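Local coordinates for DUF1254 domain-containing protein (Vibrio parahaemolyticus, PDB 3U07) that is of unknown function, a probably secreted or periplasmic protein that combines DUF1254 and DUF1214 family regions in one chain, at residues A[33-38]-A[268-273]. The protein carries 2 engineered substitutions. Residues are numbered along the deposited sequence; the frame is centred on the assembly and turned at random.
Sequences AYIYGY and EHLVEL
L270 reaches from helix 253-273 toward helix 26-52 and divides its two methyls between Y38 and I35. Its CB and CG stay back and act as the stem of the fork. Chi1 is -68°, which sets CG anti to the carbonyl carbon and aims the branch at the other helix. At the tip, CD1 lies over one face of the Y38 ring. It is 3.6 Å from the ring centroid and only 4° off the ring normal, a CH-pi contact. Every ring carbon is therefore at a similar distance from this methyl; Y38 CD1 is 3.8 Å from L270 CD1. The second methyl, CD2, turns to I35 and meets its CG2 loosely at 4.4 Å. The other branch of I35 goes to H269. There I35 CD1 approaches H269 CD2 at 3.7 Å and comes to the imidazole obliquely. The I35 and H269 side chains lie nearly perpendicular. NE2, bonded to that same CD2, is hydrogen-bonded to D296 OD2, which ties down the imidazole beside the atom that I35 touches. Y34 CZ sits at the edge of the Y38 ring, in its plane. M267, T302 and Y303 also touch Y38. The short helical segments run at 67° to each other, with axes 11.3 Å apart at closest approach. Across the two segments, the CA atoms of I35 and L270 are the nearest pair. This is mostly apolar packing between helices, with a methyl-on-ring contact at its centre, in the helical part of the chain where helices 26-52, 253-273 and 295-305 come together.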
ATOM      1  N   ALA A  33      -7.973 -23.414   1.537  1.00 26.37           N
ATOM      2  CA  ALA A  33      -9.174 -22.581   1.484  1.00 21.63           C
ATOM      3  C   ALA A  33      -8.975 -21.345   2.350  1.00 15.30           C
ATOM      4  O   ALA A  33      -9.265 -20.230   1.927  1.00 17.46           O
ATOM      5  CB  ALA A  33     -10.397 -23.371   1.963  1.00 26.13           C
ATOM      6  N   TYR A  34      -8.468 -21.538   3.565  1.00 17.32           N
ATOM      7  CA  TYR A  34      -8.246 -20.404   4.438  1.00 16.87           C
ATOM      8  C   TYR A  34      -7.178 -19.462   3.873  1.00 17.70           C
ATOM      9  O   TYR A  34      -7.318 -18.241   3.955  1.00 20.93           O
ATOM     10  CB  TYR A  34      -7.816 -20.851   5.836  1.00 18.77           C
ATOM     11  CG  TYR A  34      -7.445 -19.675   6.708  1.00 21.39           C
ATOM     12  CD1 TYR A  34      -8.428 -18.875   7.291  1.00 18.31           C
ATOM     13  CD2 TYR A  34      -6.112 -19.311   6.886  1.00 22.85           C
ATOM     14  CE1 TYR A  34      -8.089 -17.738   8.027  1.00 22.13           C
ATOM     15  CE2 TYR A  34      -5.764 -18.174   7.622  1.00 20.01           C
ATOM     16  CZ  TYR A  34      -6.755 -17.397   8.185  1.00 22.95           C
ATOM     17  OH  TYR A  34      -6.404 -16.283   8.912  1.00 20.36           O
ATOM     18  N   ILE A  35      -6.109 -20.021   3.312  1.00 18.10           N
ATOM     19  CA  ILE A  35      -5.044 -19.190   2.763  1.00 22.45           C
ATOM     20  C   ILE A  35      -5.566 -18.327   1.608  1.00 22.20           C
ATOM     21  O   ILE A  35      -5.143 -17.180   1.454  1.00 20.61           O
ATOM     22  CB  ILE A  35      -3.825 -20.056   2.346  1.00 23.69           C
ATOM     23  CG1 ILE A  35      -3.101 -20.539   3.614  1.00 26.80           C
ATOM     24  CG2 ILE A  35      -2.855 -19.239   1.487  1.00 18.17           C
ATOM     25  CD1 ILE A  35      -2.061 -21.619   3.371  1.00 29.19           C
ATOM     26  N   TYR A  36      -6.486 -18.862   0.809  1.00 22.62           N
ATOM     27  CA  TYR A  36      -7.083 -18.076  -0.278  1.00 21.34           C
ATOM     28  C   TYR A  36      -7.933 -16.965   0.350  1.00 22.60           C
ATOM     29  O   TYR A  36      -7.874 -15.804  -0.066  1.00 23.68           O
ATOM     30  CB  TYR A  36      -7.989 -18.948  -1.159  1.00 20.01           C
ATOM     31  CG  TYR A  36      -9.104 -18.171  -1.841  1.00 22.27           C
ATOM     32  CD1 TYR A  36      -8.863 -17.410  -2.989  1.00 21.13           C
ATOM     33  CD2 TYR A  36     -10.387 -18.146  -1.295  1.00 16.50           C
ATOM     34  CE1 TYR A  36      -9.876 -16.635  -3.572  1.00 20.85           C
ATOM     35  CE2 TYR A  36     -11.408 -17.376  -1.869  1.00 14.36           C
ATOM     36  CZ  TYR A  36     -11.145 -16.623  -3.002  1.00 22.57           C
ATOM     37  OH  TYR A  36     -12.154 -15.852  -3.541  1.00 21.97           O
ATOM     38  N   GLY A  37      -8.705 -17.326   1.373  1.00 18.35           N
ATOM     39  CA  GLY A  37      -9.575 -16.361   2.030  1.00 14.35           C
ATOM     40  C   GLY A  37      -8.885 -15.328   2.896  1.00 19.16           C
ATOM     41  O   GLY A  37      -9.424 -14.238   3.128  1.00 15.66           O
ATOM     42  N   TYR A  38      -7.684 -15.662   3.357  1.00 20.76           N
ATOM     43  CA  TYR A  38      -6.901 -14.777   4.223  1.00 20.13           C
ATOM     44  C   TYR A  38      -6.825 -13.323   3.765  1.00 20.66           C
ATOM     45  O   TYR A  38      -7.126 -12.406   4.532  1.00 22.12           O
ATOM     46  CB  TYR A  38      -5.476 -15.322   4.370  1.00 23.77           C
ATOM     47  CG  TYR A  38      -4.556 -14.434   5.181  1.00 20.16           C
ATOM     48  CD1 TYR A  38      -4.549 -14.484   6.576  1.00 20.02           C
ATOM     49  CD2 TYR A  38      -3.694 -13.539   4.549  1.00 24.67           C
ATOM     50  CE1 TYR A  38      -3.701 -13.661   7.324  1.00 23.69           C
ATOM     51  CE2 TYR A  38      -2.844 -12.713   5.285  1.00 21.61           C
ATOM     52  CZ  TYR A  38      -2.853 -12.778   6.669  1.00 23.99           C
ATOM     53  OH  TYR A  38      -2.010 -11.962   7.390  1.00 26.13           O
ATOM     54  N   GLU A 268      -0.234 -20.945  10.534  1.00 31.70           N
ATOM     55  CA  GLU A 268       1.081 -21.499  10.848  1.00 29.49           C
ATOM     56  C   GLU A 268       1.934 -21.435   9.588  1.00 31.87           C
ATOM     57  O   GLU A 268       3.049 -20.924   9.606  1.00 34.48           O
ATOM     58  CB  GLU A 268       0.963 -22.956  11.315  1.00 28.43           C
ATOM     59  CG  GLU A 268       0.375 -23.125  12.708  1.00 36.35           C
ATOM     60  CD  GLU A 268       0.137 -24.583  13.083  1.00 44.65           C
ATOM     61  OE1 GLU A 268      -0.431 -24.826  14.166  1.00 44.71           O
ATOM     62  OE2 GLU A 268       0.511 -25.488  12.305  1.00 44.66           O
ATOM     63  N   HIS A 269       1.386 -21.949   8.492  1.00 34.80           N
ATOM     64  CA  HIS A 269       2.077 -21.955   7.212  1.00 30.29           C
ATOM     65  C   HIS A 269       2.529 -20.553   6.798  1.00 32.43           C
ATOM     66  O   HIS A 269       3.649 -20.374   6.318  1.00 29.67           O
ATOM     67  CB  HIS A 269       1.165 -22.530   6.132  1.00 30.26           C
ATOM     68  CG  HIS A 269       1.775 -22.529   4.767  1.00 38.21           C
ATOM     69  ND1 HIS A 269       2.733 -23.440   4.378  1.00 47.51           N
ATOM     70  CD2 HIS A 269       1.581 -21.710   3.706  1.00 36.94           C
ATOM     71  CE1 HIS A 269       3.102 -23.183   3.136  1.00 50.42           C
ATOM     72  NE2 HIS A 269       2.419 -22.138   2.705  1.00 40.26           N
ATOM     73  N   LEU A 270       1.663 -19.562   6.978  1.00 33.65           N
ATOM     74  CA  LEU A 270       2.003 -18.192   6.604  1.00 33.50           C
ATOM     75  C   LEU A 270       3.129 -17.614   7.452  1.00 34.81           C
ATOM     76  O   LEU A 270       3.980 -16.873   6.951  1.00 35.22           O
ATOM     77  CB  LEU A 270       0.781 -17.277   6.704  1.00 28.90           C
ATOM     78  CG  LEU A 270      -0.363 -17.494   5.712  1.00 30.80           C
ATOM     79  CD1 LEU A 270      -1.314 -16.310   5.811  1.00 36.79           C
ATOM     80  CD2 LEU A 270       0.169 -17.620   4.290  1.00 23.02           C
ATOM     81  N   VAL A 271       3.129 -17.935   8.738  1.00 32.31           N
ATOM     82  CA  VAL A 271       4.172 -17.436   9.620  1.00 34.66           C
ATOM     83  C   VAL A 271       5.506 -18.046   9.198  1.00 30.61           C
ATOM     84  O   VAL A 271       6.499 -17.341   9.051  1.00 29.24           O
ATOM     85  CB  VAL A 271       3.877 -17.798  11.091  1.00 34.76           C
ATOM     86  CG1 VAL A 271       5.026 -17.354  11.980  1.00 25.13           C
ATOM     87  CG2 VAL A 271       2.586 -17.129  11.533  1.00 37.71           C
ATOM     88  N   GLU A 272       5.515 -19.356   8.979  1.00 31.33           N
ATOM     89  CA  GLU A 272       6.730 -20.057   8.582  1.00 38.14           C
ATOM     90  C   GLU A 272       7.267 -19.652   7.211  1.00 42.14           C
ATOM     91  O   GLU A 272       8.475 -19.696   6.975  1.00 32.83           O
ATOM     92  CB  GLU A 272       6.485 -21.568   8.604  1.00 44.93           C
ATOM     93  CG  GLU A 272       7.509 -22.376   7.827  1.00 55.39           C
ATOM     94  CD  GLU A 272       7.167 -23.850   7.764  1.00 71.29           C
ATOM     95  OE1 GLU A 272       5.964 -24.181   7.679  1.00 76.25           O
ATOM     96  OE2 GLU A 272       8.102 -24.678   7.780  1.00 76.72           O
ATOM     97  N   LEU A 273       6.375 -19.257   6.310  1.00 37.05           N
ATOM     98  CA  LEU A 273       6.779 -18.875   4.959  1.00 31.70           C
ATOM     99  C   LEU A 273       7.302 -17.449   4.867  1.00 28.06           C
ATOM    100  O   LEU A 273       8.203 -17.154   4.085  1.00 30.01           O
ATOM    101  CB  LEU A 273       5.598 -19.042   4.001  1.00 32.22           C
ATOM    102  CG  LEU A 273       5.828 -18.696   2.531  1.00 29.16           C
ATOM    103  CD1 LEU A 273       6.869 -19.637   1.934  1.00 31.21           C
ATOM    104  CD2 LEU A 273       4.512 -18.811   1.775  1.00 28.52           C
TER